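Local coordinates for periplasmic binding protein (Veillonella parvula, PDB 4LJS) that probably captures a metal chelate, such as an iron complex or related cofactor, outside the cytoplasmic membrane and hands it to an ABC-type importer, at residues V48-N53 with A69-P74; Y157-G162 with E170-I175; E27-R32 with I138-L143; Y78-Y83 with R298-I303; A183-Q188 with A221-D226. One frame throughout, in Å; residues are numbered along the deposited sequence.

Contact 1: V48-N53 with A69-P74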
# COMPACT_ATOMS: atom_id res chain seq x y z
N VAL A 48 15.76 6.27 6.76
CA VAL A 48 14.85 5.76 7.77
C VAL A 48 13.49 5.65 7.10
O VAL A 48 12.95 6.64 6.58
CB VAL A 48 14.81 6.66 9.01
CG1 VAL A 48 13.68 6.24 9.95
CG2 VAL A 48 16.16 6.62 9.75
N ALA A 49 12.96 4.43 7.06
CA ALA A 49 11.74 4.16 6.31
C ALA A 49 10.66 3.62 7.24
O ALA A 49 10.84 2.57 7.88
CB ALA A 49 12.03 3.17 5.18
N MSE A 50 9.55 4.34 7.33
CA MSE A 50 8.46 3.95 8.21
C MSE A 50 7.31 3.33 7.42
O MSE A 50 6.85 3.90 6.44
CB MSE A 50 7.96 5.16 9.02
CG MSE A 50 7.21 4.81 10.30
SE MSE A 50 8.35 4.33 11.82
CE MSE A 50 9.94 5.13 11.12
N TRP A 51 6.88 2.15 7.86
CA TRP A 51 5.75 1.41 7.30
C TRP A 51 6.04 0.72 5.97
O TRP A 51 6.96 1.10 5.24
CB TRP A 51 4.47 2.27 7.24
CG TRP A 51 4.30 3.11 8.46
CD1 TRP A 51 4.19 4.48 8.52
CD2 TRP A 51 4.27 2.65 9.83
NE1 TRP A 51 4.06 4.89 9.82
CE2 TRP A 51 4.11 3.79 10.64
CE3 TRP A 51 4.35 1.39 10.43
CZ2 TRP A 51 4.05 3.71 12.04
CZ3 TRP A 51 4.28 1.31 11.81
CH2 TRP A 51 4.13 2.47 12.60
N GLN A 52 5.24 -0.31 5.70
CA GLN A 52 5.46 -1.25 4.59
C GLN A 52 5.73 -0.62 3.22
O GLN A 52 6.68 -1.01 2.54
CB GLN A 52 4.28 -2.22 4.49
CG GLN A 52 4.57 -3.42 3.61
CD GLN A 52 4.19 -4.73 4.26
OE1 GLN A 52 3.40 -4.76 5.21
NE2 GLN A 52 4.75 -5.82 3.76
N ASN A 53 4.90 0.33 2.80
CA ASN A 53 5.10 0.99 1.50
C ASN A 53 6.46 1.65 1.37
O ASN A 53 7.09 1.56 0.32
CB ASN A 53 3.99 1.99 1.17
CG ASN A 53 3.93 3.17 2.15
OD1 ASN A 53 4.31 3.06 3.31
ND2 ASN A 53 3.44 4.31 1.67
N ALA A 69 17.01 2.01 8.75
CA ALA A 69 15.88 1.54 9.55
C ALA A 69 14.64 1.34 8.68
O ALA A 69 14.27 2.21 7.89
CB ALA A 69 15.60 2.50 10.69
N GLY A 70 14.02 0.18 8.83
CA GLY A 70 12.80 -0.15 8.11
C GLY A 70 11.84 -0.71 9.14
O GLY A 70 11.84 -1.91 9.42
N MSE A 71 11.04 0.18 9.71
CA MSE A 71 10.26 -0.19 10.89
C MSE A 71 8.77 -0.27 10.59
O MSE A 71 8.26 0.50 9.78
CB MSE A 71 10.54 0.80 12.03
CG MSE A 71 12.02 0.88 12.40
SE MSE A 71 12.45 2.27 13.72
CE MSE A 71 12.78 3.72 12.48
N GLY A 72 8.07 -1.20 11.24
CA GLY A 72 6.63 -1.25 11.11
C GLY A 72 6.03 -2.47 10.43
O GLY A 72 4.81 -2.61 10.37
N ILE A 73 6.87 -3.36 9.90
CA ILE A 73 6.38 -4.65 9.42
C ILE A 73 6.56 -5.71 10.51
O ILE A 73 7.66 -5.94 10.99
CB ILE A 73 7.10 -5.09 8.13
CG1 ILE A 73 7.12 -3.96 7.11
CG2 ILE A 73 6.43 -6.32 7.55
CD1 ILE A 73 7.84 -4.31 5.83
N PRO A 74 5.46 -6.36 10.91
CA PRO A 74 5.48 -7.30 12.04
C PRO A 74 6.36 -8.53 11.82
O PRO A 74 6.81 -9.11 12.79
CB PRO A 74 4.02 -7.74 12.16
CG PRO A 74 3.24 -6.70 11.46
CD PRO A 74 4.11 -6.20 10.35
O HOH W 1 3.58 -1.29 7.65

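Contact 2: Y157-G162 with E170-I175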
# COMPACT_ATOMS: atom_id res chain seq x y z
N TYR A 157 3.93 8.09 -6.17
CA TYR A 157 4.74 7.74 -5.01
C TYR A 157 5.94 6.94 -5.48
O TYR A 157 7.09 7.26 -5.16
CB TYR A 157 3.90 6.92 -4.04
CG TYR A 157 4.61 6.42 -2.80
CD1 TYR A 157 4.74 7.24 -1.68
CD2 TYR A 157 5.11 5.12 -2.72
CE1 TYR A 157 5.36 6.79 -0.53
CE2 TYR A 157 5.73 4.66 -1.57
CZ TYR A 157 5.86 5.50 -0.48
OH TYR A 157 6.48 5.07 0.67
N ILE A 158 5.67 5.92 -6.28
CA ILE A 158 6.73 5.06 -6.81
C ILE A 158 7.67 5.87 -7.70
O ILE A 158 8.89 5.74 -7.63
CB ILE A 158 6.11 3.88 -7.58
CG1 ILE A 158 5.35 2.98 -6.60
CG2 ILE A 158 7.18 3.09 -8.31
CD1 ILE A 158 4.57 1.88 -7.25
N ARG A 159 7.09 6.75 -8.51
CA ARG A 159 7.85 7.57 -9.43
C ARG A 159 8.76 8.56 -8.69
O ARG A 159 9.91 8.77 -9.07
CB ARG A 159 6.88 8.30 -10.36
CG ARG A 159 7.52 9.05 -11.50
CD ARG A 159 6.45 9.56 -12.47
NE ARG A 159 5.97 8.52 -13.38
CZ ARG A 159 4.70 8.12 -13.47
NH1 ARG A 159 3.77 8.67 -12.70
NH2 ARG A 159 4.36 7.18 -14.34
N ASP A 160 8.24 9.16 -7.62
CA ASP A 160 9.02 10.10 -6.80
C ASP A 160 10.22 9.41 -6.16
O ASP A 160 11.34 9.92 -6.19
CB ASP A 160 8.16 10.71 -5.70
CG ASP A 160 7.20 11.76 -6.22
OD1 ASP A 160 7.43 12.28 -7.33
OD2 ASP A 160 6.21 12.06 -5.51
N LEU A 161 9.99 8.25 -5.56
CA LEU A 161 11.08 7.51 -4.95
C LEU A 161 12.09 7.10 -6.03
O LEU A 161 13.29 7.18 -5.81
CB LEU A 161 10.55 6.31 -4.16
CG LEU A 161 9.83 6.71 -2.87
CD1 LEU A 161 9.18 5.52 -2.18
CD2 LEU A 161 10.78 7.43 -1.91
N GLY A 162 11.59 6.72 -7.20
CA GLY A 162 12.45 6.45 -8.34
C GLY A 162 13.38 7.60 -8.68
O GLY A 162 14.57 7.39 -8.92
N GLU A 170 13.63 1.58 -13.36
CA GLU A 170 12.99 0.55 -12.55
C GLU A 170 11.59 0.98 -12.11
O GLU A 170 10.65 0.17 -12.12
CB GLU A 170 13.86 0.21 -11.33
CG GLU A 170 15.20 -0.48 -11.67
CD GLU A 170 16.32 0.49 -12.08
OE1 GLU A 170 16.04 1.68 -12.34
OE2 GLU A 170 17.49 0.06 -12.15
N ALA A 171 11.43 2.25 -11.75
CA ALA A 171 10.13 2.77 -11.35
C ALA A 171 9.12 2.69 -12.49
O ALA A 171 7.98 2.26 -12.30
CB ALA A 171 10.26 4.20 -10.84
N GLU A 172 9.54 3.09 -13.68
CA GLU A 172 8.65 3.10 -14.84
C GLU A 172 8.24 1.69 -15.26
O GLU A 172 7.10 1.48 -15.66
CB GLU A 172 9.29 3.83 -16.02
CG GLU A 172 9.21 5.35 -15.89
CD GLU A 172 7.79 5.86 -15.67
OE1 GLU A 172 7.59 6.74 -14.80
OE2 GLU A 172 6.86 5.38 -16.38
N ARG A 173 9.16 0.74 -15.18
CA ARG A 173 8.84 -0.64 -15.51
C ARG A 173 7.79 -1.18 -14.54
O ARG A 173 6.82 -1.81 -14.96
CB ARG A 173 10.09 -1.51 -15.48
CG ARG A 173 9.82 -2.99 -15.74
CD ARG A 173 11.07 -3.82 -15.49
NE ARG A 173 11.74 -3.40 -14.26
CZ ARG A 173 11.44 -3.87 -13.05
NH1 ARG A 173 10.49 -4.78 -12.89
NH2 ARG A 173 12.11 -3.42 -11.99
N LEU A 174 7.98 -0.92 -13.25
CA LEU A 174 7.03 -1.39 -12.23
C LEU A 174 5.64 -0.77 -12.42
O LEU A 174 4.63 -1.47 -12.35
CB LEU A 174 7.56 -1.08 -10.83
CG LEU A 174 8.82 -1.85 -10.45
CD1 LEU A 174 9.42 -1.30 -9.18
CD2 LEU A 174 8.53 -3.35 -10.33
N ILE A 175 5.61 0.53 -12.66
CA ILE A 175 4.36 1.24 -12.90
C ILE A 175 3.66 0.72 -14.16
O ILE A 175 2.45 0.47 -14.15
CB ILE A 175 4.64 2.75 -13.03
CG1 ILE A 175 4.95 3.34 -11.65
CG2 ILE A 175 3.48 3.47 -13.70
CD1 ILE A 175 5.58 4.71 -11.71

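Contact 3: E27-R32 with I138-L143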
# COMPACT_ATOMS: atom_id res chain seq x y z
N GLU A 27 8.02 17.36 -4.94
CA GLU A 27 6.93 17.93 -4.16
C GLU A 27 6.23 16.87 -3.30
O GLU A 27 5.81 15.81 -3.79
CB GLU A 27 5.90 18.61 -5.06
CG GLU A 27 4.64 19.04 -4.32
CD GLU A 27 3.61 19.66 -5.24
OE1 GLU A 27 2.77 18.90 -5.77
OE2 GLU A 27 3.63 20.89 -5.42
N SER A 28 6.10 17.16 -2.01
CA SER A 28 5.37 16.31 -1.08
C SER A 28 4.45 17.21 -0.27
O SER A 28 4.37 18.41 -0.54
CB SER A 28 6.35 15.55 -0.18
OG SER A 28 5.73 14.46 0.49
N PHE A 29 3.74 16.64 0.70
CA PHE A 29 2.77 17.40 1.48
C PHE A 29 2.84 17.05 2.96
O PHE A 29 3.00 15.89 3.32
CB PHE A 29 1.34 17.12 1.00
CG PHE A 29 1.13 17.37 -0.46
CD1 PHE A 29 1.51 16.41 -1.40
CD2 PHE A 29 0.54 18.55 -0.90
CE1 PHE A 29 1.32 16.64 -2.75
CE2 PHE A 29 0.35 18.78 -2.25
CZ PHE A 29 0.74 17.82 -3.18
N VAL A 30 2.69 18.05 3.82
CA VAL A 30 2.59 17.78 5.25
C VAL A 30 1.12 17.58 5.61
O VAL A 30 0.78 16.84 6.52
CB VAL A 30 3.26 18.89 6.09
CG1 VAL A 30 4.76 18.87 5.87
CG2 VAL A 30 2.69 20.25 5.74
N ARG A 31 0.25 18.25 4.86
CA ARG A 31 -1.19 18.06 4.97
C ARG A 31 -1.82 18.20 3.60
O ARG A 31 -1.19 18.67 2.65
CB ARG A 31 -1.81 19.08 5.94
CG ARG A 31 -1.48 18.81 7.39
CD ARG A 31 -2.30 19.68 8.34
NE ARG A 31 -2.03 19.29 9.73
CZ ARG A 31 -2.70 19.75 10.79
NH1 ARG A 31 -3.69 20.62 10.65
NH2 ARG A 31 -2.37 19.32 12.00
N ARG A 32 -3.08 17.78 3.49
CA ARG A 32 -3.83 17.95 2.26
C ARG A 32 -3.83 19.43 1.89
O ARG A 32 -4.27 20.27 2.68
CB ARG A 32 -5.25 17.43 2.44
CG ARG A 32 -6.07 17.34 1.17
CD ARG A 32 -7.44 16.77 1.48
NE ARG A 32 -8.37 16.90 0.36
CZ ARG A 32 -9.13 17.96 0.15
NH1 ARG A 32 -9.95 18.00 -0.89
NH2 ARG A 32 -9.07 19.00 0.98
N ILE A 138 6.84 12.24 2.22
CA ILE A 138 5.60 11.81 2.84
C ILE A 138 4.64 11.21 1.81
O ILE A 138 4.41 11.80 0.75
CB ILE A 138 4.94 13.01 3.56
CG1 ILE A 138 5.82 13.45 4.73
CG2 ILE A 138 3.52 12.68 4.03
CD1 ILE A 138 5.41 14.78 5.36
N ALA A 139 4.09 10.03 2.10
CA ALA A 139 3.11 9.40 1.20
C ALA A 139 1.85 10.26 1.08
O ALA A 139 1.17 10.51 2.07
CB ALA A 139 2.75 8.02 1.69
N GLU A 140 1.54 10.69 -0.13
CA GLU A 140 0.33 11.48 -0.35
C GLU A 140 -0.95 10.75 0.06
O GLU A 140 -1.91 11.36 0.53
CB GLU A 140 0.23 11.95 -1.81
CG GLU A 140 -0.94 12.87 -2.05
CD GLU A 140 -1.16 13.18 -3.52
OE1 GLU A 140 -0.43 12.61 -4.37
OE2 GLU A 140 -2.06 13.99 -3.82
N SER A 141 -0.98 9.43 -0.09
CA SER A 141 -2.18 8.67 0.26
C SER A 141 -2.37 8.50 1.76
O SER A 141 -3.37 7.90 2.20
CB SER A 141 -2.16 7.30 -0.41
OG SER A 141 -1.13 6.49 0.13
N SER A 142 -1.44 9.02 2.56
CA SER A 142 -1.59 9.00 4.01
C SER A 142 -2.14 10.31 4.60
O SER A 142 -2.24 10.46 5.82
CB SER A 142 -0.24 8.68 4.67
OG SER A 142 0.64 9.79 4.58
N LEU A 143 -2.52 11.26 3.74
CA LEU A 143 -2.88 12.60 4.20
C LEU A 143 -4.27 12.70 4.83
O LEU A 143 -4.61 13.71 5.45
CB LEU A 143 -2.76 13.63 3.06
CG LEU A 143 -1.36 13.86 2.49
CD1 LEU A 143 -1.43 14.79 1.29
CD2 LEU A 143 -0.43 14.40 3.55
O HOH W 2 3.95 13.29 -1.42
O HOH W 3 -4.10 16.25 5.53

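Contact 4: Y78-Y83 with R298-I303. Unlike the reference sequence in segment 298-303: Ser302 (reference Gly).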
# COMPACT_ATOMS: atom_id res chain seq x y z
N TYR A 78 5.36 -11.11 5.75
CA TYR A 78 4.43 -10.14 5.18
C TYR A 78 5.07 -9.43 4.00
O TYR A 78 4.39 -8.72 3.27
CB TYR A 78 4.05 -9.09 6.22
CG TYR A 78 3.23 -9.62 7.37
CD1 TYR A 78 3.81 -10.38 8.36
CD2 TYR A 78 1.88 -9.33 7.47
CE1 TYR A 78 3.07 -10.86 9.42
CE2 TYR A 78 1.13 -9.80 8.52
CZ TYR A 78 1.73 -10.57 9.50
OH TYR A 78 0.99 -11.04 10.55
N VAL A 79 6.37 -9.59 3.84
CA VAL A 79 7.10 -9.00 2.72
C VAL A 79 7.03 -9.97 1.53
O VAL A 79 7.06 -11.19 1.74
CB VAL A 79 8.57 -8.73 3.12
CG1 VAL A 79 9.39 -8.24 1.94
CG2 VAL A 79 8.63 -7.73 4.25
N ARG A 80 6.90 -9.44 0.32
CA ARG A 80 6.92 -10.27 -0.89
C ARG A 80 8.16 -11.16 -0.89
O ARG A 80 9.25 -10.68 -0.57
CB ARG A 80 6.92 -9.42 -2.17
CG ARG A 80 5.58 -8.87 -2.57
CD ARG A 80 5.65 -8.08 -3.87
NE ARG A 80 5.77 -8.95 -5.04
CZ ARG A 80 4.73 -9.51 -5.65
NH1 ARG A 80 3.50 -9.30 -5.21
NH2 ARG A 80 4.92 -10.29 -6.71
N PRO A 81 8.00 -12.44 -1.25
CA PRO A 81 9.09 -13.43 -1.22
C PRO A 81 10.40 -12.91 -1.83
O PRO A 81 11.45 -13.05 -1.21
CB PRO A 81 8.53 -14.60 -2.05
CG PRO A 81 7.05 -14.50 -1.86
CD PRO A 81 6.73 -13.03 -1.72
N GLU A 82 10.32 -12.27 -2.99
CA GLU A 82 11.50 -11.78 -3.70
C GLU A 82 12.18 -10.59 -3.03
O GLU A 82 13.30 -10.24 -3.39
CB GLU A 82 11.16 -11.41 -5.14
CG GLU A 82 10.26 -10.20 -5.27
CD GLU A 82 8.86 -10.56 -5.73
OE1 GLU A 82 8.33 -9.87 -6.62
OE2 GLU A 82 8.30 -11.55 -5.20
N TYR A 83 11.51 -9.98 -2.06
CA TYR A 83 12.07 -8.84 -1.34
C TYR A 83 12.53 -9.21 0.08
O TYR A 83 13.07 -8.38 0.80
CB TYR A 83 11.06 -7.69 -1.27
CG TYR A 83 10.64 -7.16 -2.63
CD1 TYR A 83 11.51 -7.24 -3.72
CD2 TYR A 83 9.39 -6.60 -2.83
CE1 TYR A 83 11.13 -6.77 -4.97
CE2 TYR A 83 9.00 -6.12 -4.08
CZ TYR A 83 9.88 -6.21 -5.14
OH TYR A 83 9.51 -5.74 -6.38
N ARG A 298 3.20 -2.62 -3.30
CA ARG A 298 2.32 -3.77 -3.04
C ARG A 298 0.93 -3.61 -3.68
O ARG A 298 0.07 -4.49 -3.57
CB ARG A 298 2.20 -4.06 -1.54
CG ARG A 298 3.52 -4.43 -0.85
CD ARG A 298 4.19 -5.63 -1.53
NE ARG A 298 3.37 -6.83 -1.41
CZ ARG A 298 3.39 -7.65 -0.36
NH1 ARG A 298 4.18 -7.40 0.68
NH2 ARG A 298 2.60 -8.72 -0.36
N LEU A 299 0.71 -2.48 -4.33
CA LEU A 299 -0.49 -2.29 -5.15
C LEU A 299 -0.62 -3.41 -6.21
O LEU A 299 -1.72 -3.75 -6.62
CB LEU A 299 -0.45 -0.92 -5.83
CG LEU A 299 -1.62 -0.58 -6.76
CD1 LEU A 299 -2.96 -0.80 -6.07
CD2 LEU A 299 -1.51 0.83 -7.27
N LEU A 300 0.51 -3.97 -6.63
CA LEU A 300 0.50 -5.09 -7.57
C LEU A 300 -0.28 -6.29 -7.04
O LEU A 300 -1.01 -6.94 -7.79
CB LEU A 300 1.93 -5.50 -7.94
CG LEU A 300 2.04 -6.65 -8.95
CD1 LEU A 300 1.29 -6.32 -10.25
CD2 LEU A 300 3.51 -7.00 -9.24
N ASP A 301 -0.14 -6.57 -5.75
CA ASP A 301 -0.85 -7.69 -5.12
C ASP A 301 -2.37 -7.49 -5.17
O ASP A 301 -3.12 -8.43 -5.46
CB ASP A 301 -0.40 -7.87 -3.66
CG ASP A 301 1.04 -8.33 -3.53
OD1 ASP A 301 1.95 -7.48 -3.61
OD2 ASP A 301 1.27 -9.54 -3.33
N SER A 302 -2.82 -6.27 -4.88
CA SER A 302 -4.25 -6.00 -4.89
C SER A 302 -4.84 -5.98 -6.29
O SER A 302 -5.95 -6.48 -6.50
CB SER A 302 -4.59 -4.71 -4.14
OG SER A 302 -3.80 -3.62 -4.56
N ILE A 303 -4.11 -5.42 -7.25
CA ILE A 303 -4.52 -5.48 -8.66
C ILE A 303 -4.79 -6.93 -9.08
O ILE A 303 -5.82 -7.23 -9.67
CB ILE A 303 -3.45 -4.89 -9.60
CG1 ILE A 303 -3.42 -3.36 -9.49
CG2 ILE A 303 -3.75 -5.26 -11.04
CD1 ILE A 303 -2.22 -2.74 -10.18
O HOH W 4 2.31 -9.74 2.07

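Contact 5: A183-Q188 with A221-D226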
# COMPACT_ATOMS: atom_id res chain seq x y z
N ALA A 183 -5.35 -2.29 -17.76
CA ALA A 183 -5.91 -1.98 -19.07
C ALA A 183 -6.21 -3.24 -19.85
O ALA A 183 -7.19 -3.30 -20.60
CB ALA A 183 -4.96 -1.09 -19.85
N TYR A 184 -5.37 -4.25 -19.69
CA TYR A 184 -5.60 -5.54 -20.34
C TYR A 184 -6.92 -6.14 -19.86
O TYR A 184 -7.76 -6.53 -20.67
CB TYR A 184 -4.44 -6.49 -20.04
CG TYR A 184 -4.73 -7.93 -20.39
CD1 TYR A 184 -4.60 -8.39 -21.69
CD2 TYR A 184 -5.14 -8.84 -19.41
CE1 TYR A 184 -4.86 -9.71 -22.01
CE2 TYR A 184 -5.40 -10.15 -19.72
CZ TYR A 184 -5.26 -10.58 -21.02
OH TYR A 184 -5.52 -11.89 -21.32
N THR A 185 -7.08 -6.19 -18.53
CA THR A 185 -8.29 -6.72 -17.90
C THR A 185 -9.56 -6.05 -18.41
O THR A 185 -10.51 -6.72 -18.83
CB THR A 185 -8.21 -6.59 -16.36
OG1 THR A 185 -7.15 -7.43 -15.86
CG2 THR A 185 -9.50 -7.03 -15.71
N VAL A 186 -9.58 -4.72 -18.38
CA VAL A 186 -10.75 -3.98 -18.86
C VAL A 186 -11.02 -4.25 -20.34
O VAL A 186 -12.18 -4.45 -20.73
CB VAL A 186 -10.60 -2.47 -18.64
CG1 VAL A 186 -11.81 -1.72 -19.18
CG2 VAL A 186 -10.39 -2.16 -17.16
N ALA A 187 -9.97 -4.29 -21.16
CA ALA A 187 -10.15 -4.48 -22.61
C ALA A 187 -10.69 -5.86 -22.97
O ALA A 187 -11.51 -6.00 -23.86
CB ALA A 187 -8.85 -4.19 -23.37
N GLN A 188 -10.23 -6.90 -22.26
CA GLN A 188 -10.64 -8.27 -22.57
C GLN A 188 -12.08 -8.58 -22.15
O GLN A 188 -12.65 -9.58 -22.58
CB GLN A 188 -9.68 -9.27 -21.93
CG GLN A 188 -8.24 -9.14 -22.40
CD GLN A 188 -8.09 -9.32 -23.90
OE1 GLN A 188 -8.67 -10.22 -24.50
NE2 GLN A 188 -7.31 -8.43 -24.52
N ALA A 221 -13.12 0.31 -9.37
CA ALA A 221 -13.55 1.21 -10.45
C ALA A 221 -12.59 1.21 -11.64
O ALA A 221 -13.01 1.14 -12.79
CB ALA A 221 -13.74 2.64 -9.92
N SER A 222 -11.29 1.29 -11.36
CA SER A 222 -10.28 1.21 -12.42
C SER A 222 -10.47 -0.05 -13.26
O SER A 222 -10.32 -0.02 -14.49
CB SER A 222 -8.87 1.24 -11.84
OG SER A 222 -8.65 2.47 -11.16
N LEU A 223 -10.82 -1.15 -12.61
CA LEU A 223 -11.01 -2.42 -13.29
C LEU A 223 -12.43 -2.57 -13.87
O LEU A 223 -12.85 -3.67 -14.23
CB LEU A 223 -10.65 -3.58 -12.36
CG LEU A 223 -9.14 -3.70 -12.11
CD1 LEU A 223 -8.82 -4.53 -10.86
CD2 LEU A 223 -8.47 -4.30 -13.32
N HIS A 224 -13.13 -1.44 -13.96
CA HIS A 224 -14.45 -1.37 -14.59
C HIS A 224 -15.54 -2.16 -13.86
O HIS A 224 -16.56 -2.53 -14.45
CB HIS A 224 -14.39 -1.81 -16.06
CG HIS A 224 -15.22 -0.97 -16.96
ND1 HIS A 224 -14.91 0.34 -17.25
CD2 HIS A 224 -16.37 -1.23 -17.63
CE1 HIS A 224 -15.83 0.85 -18.05
NE2 HIS A 224 -16.73 -0.09 -18.30
N ALA A 225 -15.32 -2.41 -12.57
CA ALA A 225 -16.34 -3.08 -11.77
C ALA A 225 -17.39 -2.09 -11.30
O ALA A 225 -17.17 -0.88 -11.26
CB ALA A 225 -15.71 -3.79 -10.58
N ASP A 226 -18.55 -2.62 -10.94
CA ASP A 226 -19.60 -1.82 -10.33
C ASP A 226 -19.42 -1.91 -8.81
O ASP A 226 -19.88 -2.86 -8.17
CB ASP A 226 -20.98 -2.34 -10.76
CG ASP A 226 -22.12 -1.47 -10.28
OD1 ASP A 226 -21.86 -0.31 -9.87
OD2 ASP A 226 -23.28 -1.93 -10.32

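Contact 1: V48-N53 with A69-P74
Ala49 lies between two neighbours on the adjacent strand: its N donates to Ala69 O (2.7 Å) and its O receives Met71 N (3.0 Å). The ladder of parallel pairing ends one step on, where Trp51 N reaches Met71 O at 2.9 Å. On the face of the sheet that carries Val48, Met50 and Met71, the two selenomethionines touch through their methyl groups, CE of Met50 to CE of Met71 at 3.5 Å, and the same Met71 methyl rests on Val48 CG1 (3.7 Å). A bend at chi3 of Met71 (-90°) turns its CE back over the neighbouring strand. Past the strand ends, the indole of Trp51 meets the backbone of Gly72 obliquely, CZ3 lying 3.5 Å from Gly72 CA; a CB on Gly72 would collide with this ring. Gln52 crosses Ile73 at about a right angle, its amide carbon CD 4.0 Å from Ile73 CD1, while its NE2 is held by Glu56. A water accepts from Gln52 N (2.7 Å) and donates to Gly72 O, bridging the diverging chains. Strand 47-50, helix 52-60 and strand 67-71 form a beta-alpha-beta unit, with Trp51 as N-cap of the helix. Strand 67-71 is outermost in the parallel sheet, strand 110-113 pairs with the other side of 47-50, and helix 100-106 covers Val48 and Ala69.

Contact 2: Y157-G162 with E170-I175
The guanidinium of Arg159 and the carboxylate of Glu172 lie nearly coplanar, 18° apart, and meet edge on. NE of Arg159 donates to OE1 of Glu172 at 2.8 Å, the oxygen lying near the guanidinium plane and met nearly along its C-O axis; a second bond from Arg159 NH2 to the same OE1 is weak at 3.3 Å. CG of Arg159 stands anti to its backbone N (chi1 -172°) and a bend at chi3 then swings the guanidinium across to the other helix. One face of that group is covered by Ile175, whose CD1 approaches Arg159 NH2 to 3.8 Å. Arg159 is partly exposed and Glu172 exposed, so the pair lies toward solvent beside the buried isoleucines. Helices 151-164 and 168-188 form an antiparallel alpha-hairpin, their axes 8.9 Å apart at closest and their directions 164° apart. Deeper between them, Ile158 and Ile175 lie alongside each other, pointing opposite ways, CG2 of Ile158 meeting CG1 of Ile175 at 4.0 Å. Near the turn the helices come close because Ala171 faces Gly162: its CB sits 4.0 Å from Gly162 CA, where any CB on the glycine would clash, and 3.8 Å from Ile158 O.

Contact 3: E27-R32 with I138-L143
The ring of Phe29 is approached obliquely by Leu143, whose CD1 lies 4.0 Å from ring atom CG, and by Glu140, whose carboxylate carbon CD comes near CE1. Leu143 CD1 is closer still to Phe29 CB, at 3.6 Å, the two side chains crossing at about a right angle; its other branch, CD2, touches Phe29 O and Arg31 CA. Ile138 fills the remaining apolar part: its CG2 and CD1 both come up to Phe29 O, and CD1 reaches Val30 CG1 at 4.2 Å. The polar grip is at Ser28. With OG anti to the backbone N (chi1 -164°), the hydroxyl faces Ile138 and accepts from Ile138 N at 3.0 Å. A water lies 2.9 Å from Ser28 OG and donates to Ile138 O, so the water bridges the hydroxyl and the carbonyl of Ile138. With an alanine here, Ile138 N would probably be left without its acceptor and the bridging water would lose one of its holds. A second water, accepting from Arg32 N (2.7 Å) and donating to Leu143 O (2.6 Å), ties the far ends together. The contact fastens the two-stranded antiparallel sheet of 19-29 and 34-40 to the end of strand 135-138, the edge strand of the parallel sheet, and to the short 3-10 turn at 140-142 that leads toward helix 151-164.

Contact 4: Y78-Y83 with R298-I303
A four-residue salt-bridge network, Arg80, Glu82, Arg298 and Asp301, joins the loop before helix 84-89 to the start of helix 299-310. Asp301 lies between the two arginines. Its OD1 receives Arg298 NE in a nearly straight bond (2.7 Å, 171°) from above the carboxylate plane, and also a weak one from Arg80 NH1 at 2.9 Å. Arg80 is held on its other edge by Glu82, whose OE1 accepts from Arg80 NE at 3.1 Å, so the guanidinium of Arg80 has an acid at two edges, which probably offsets the closeness of the two arginines. The two arginine side chains lie antiparallel, their guanidinium planes 77° apart. A twofold bend in Arg298, at chi2 and chi3, brings its NH1 to Tyr78 O, in the carbonyl plane, at 2.9 Å; the same NH1 also pairs with Glu56 of helix 52-60. A water donates to Tyr78 O and accepts from Arg298 NH2. A leucine in place of Arg298 would probably leave Tyr78 O and Glu56 without this donor and Asp301 with one cation fewer. The aliphatic part of Arg80 lies over one face of the Arg298 guanidinium, CG of Arg80 3.2 Å from Arg298 NE.

Contact 5: A183-Q188 with A221-D226
Val186, near the end of helix 168-188, meets Leu223 and His224 where a Schellman motif closes helix 215-222. From its CB, directed at the turn, the side chain splits into two methyl branches that touch different parts of it. CG2, anti to the carbonyl carbon, nestles against the backbone, 3.4 Å from Ser222 O and 3.9 Å from Leu223 C. CG1, anti to the backbone N (chi1 179°), reaches His224 instead, 4.0 Å from its CB and slightly farther from ring atom CG, and the two side chains cross at about a right angle. One turn-forming feature sets up this surface: His224 takes a positive phi of 66° as the C-prime residue, and its N bonds back to Ala221 O at 2.8 Å. Beside Val186, Thr185 adds a second apolar touch. Its hydroxyl OG1 is engaged with Tyr315 and with Ser181 O, while CG2, on the other branch, faces Leu223. No hydrogen bond passes between the segments; van der Waals contact alone joins them. Helix 299-310 touches both segments, with Ser307 against Thr185 and Val306 and Leu310 against Leu223. The contact joins the late part of helix 168-188 to the turn that leads into strand 226-227 of the mixed sheet. The isobutyl end of Leu223 lies obliquely across Thr185, its CD2 3.8 Å from both CB and CG2 of the threonine.

Contacts 1 and 3 belong to the lobe built on the parallel sheet and touch where Asn53 meets Ala139, their centres about 17 Å apart. Contact 1 is nested within the loop that contact 3 closes, and contacts 3 and 4 interleave along the chain. Contact 2 abuts both through Tyr157 and shares helix 168-188 with contact 5, about 22 Å away between centres. Contact 4 brings helix 299-310 back to the first lobe, encloses contacts 2 and 5 in sequence, and touches contact 1 through Gln52 and contact 5 through Ile303. Contacts 1 and 5 are centred about 32 Å apart. Helix 168-188 runs between the parallel-sheet and mixed-sheet lobes, consistent with a helix-linked binding-protein fold.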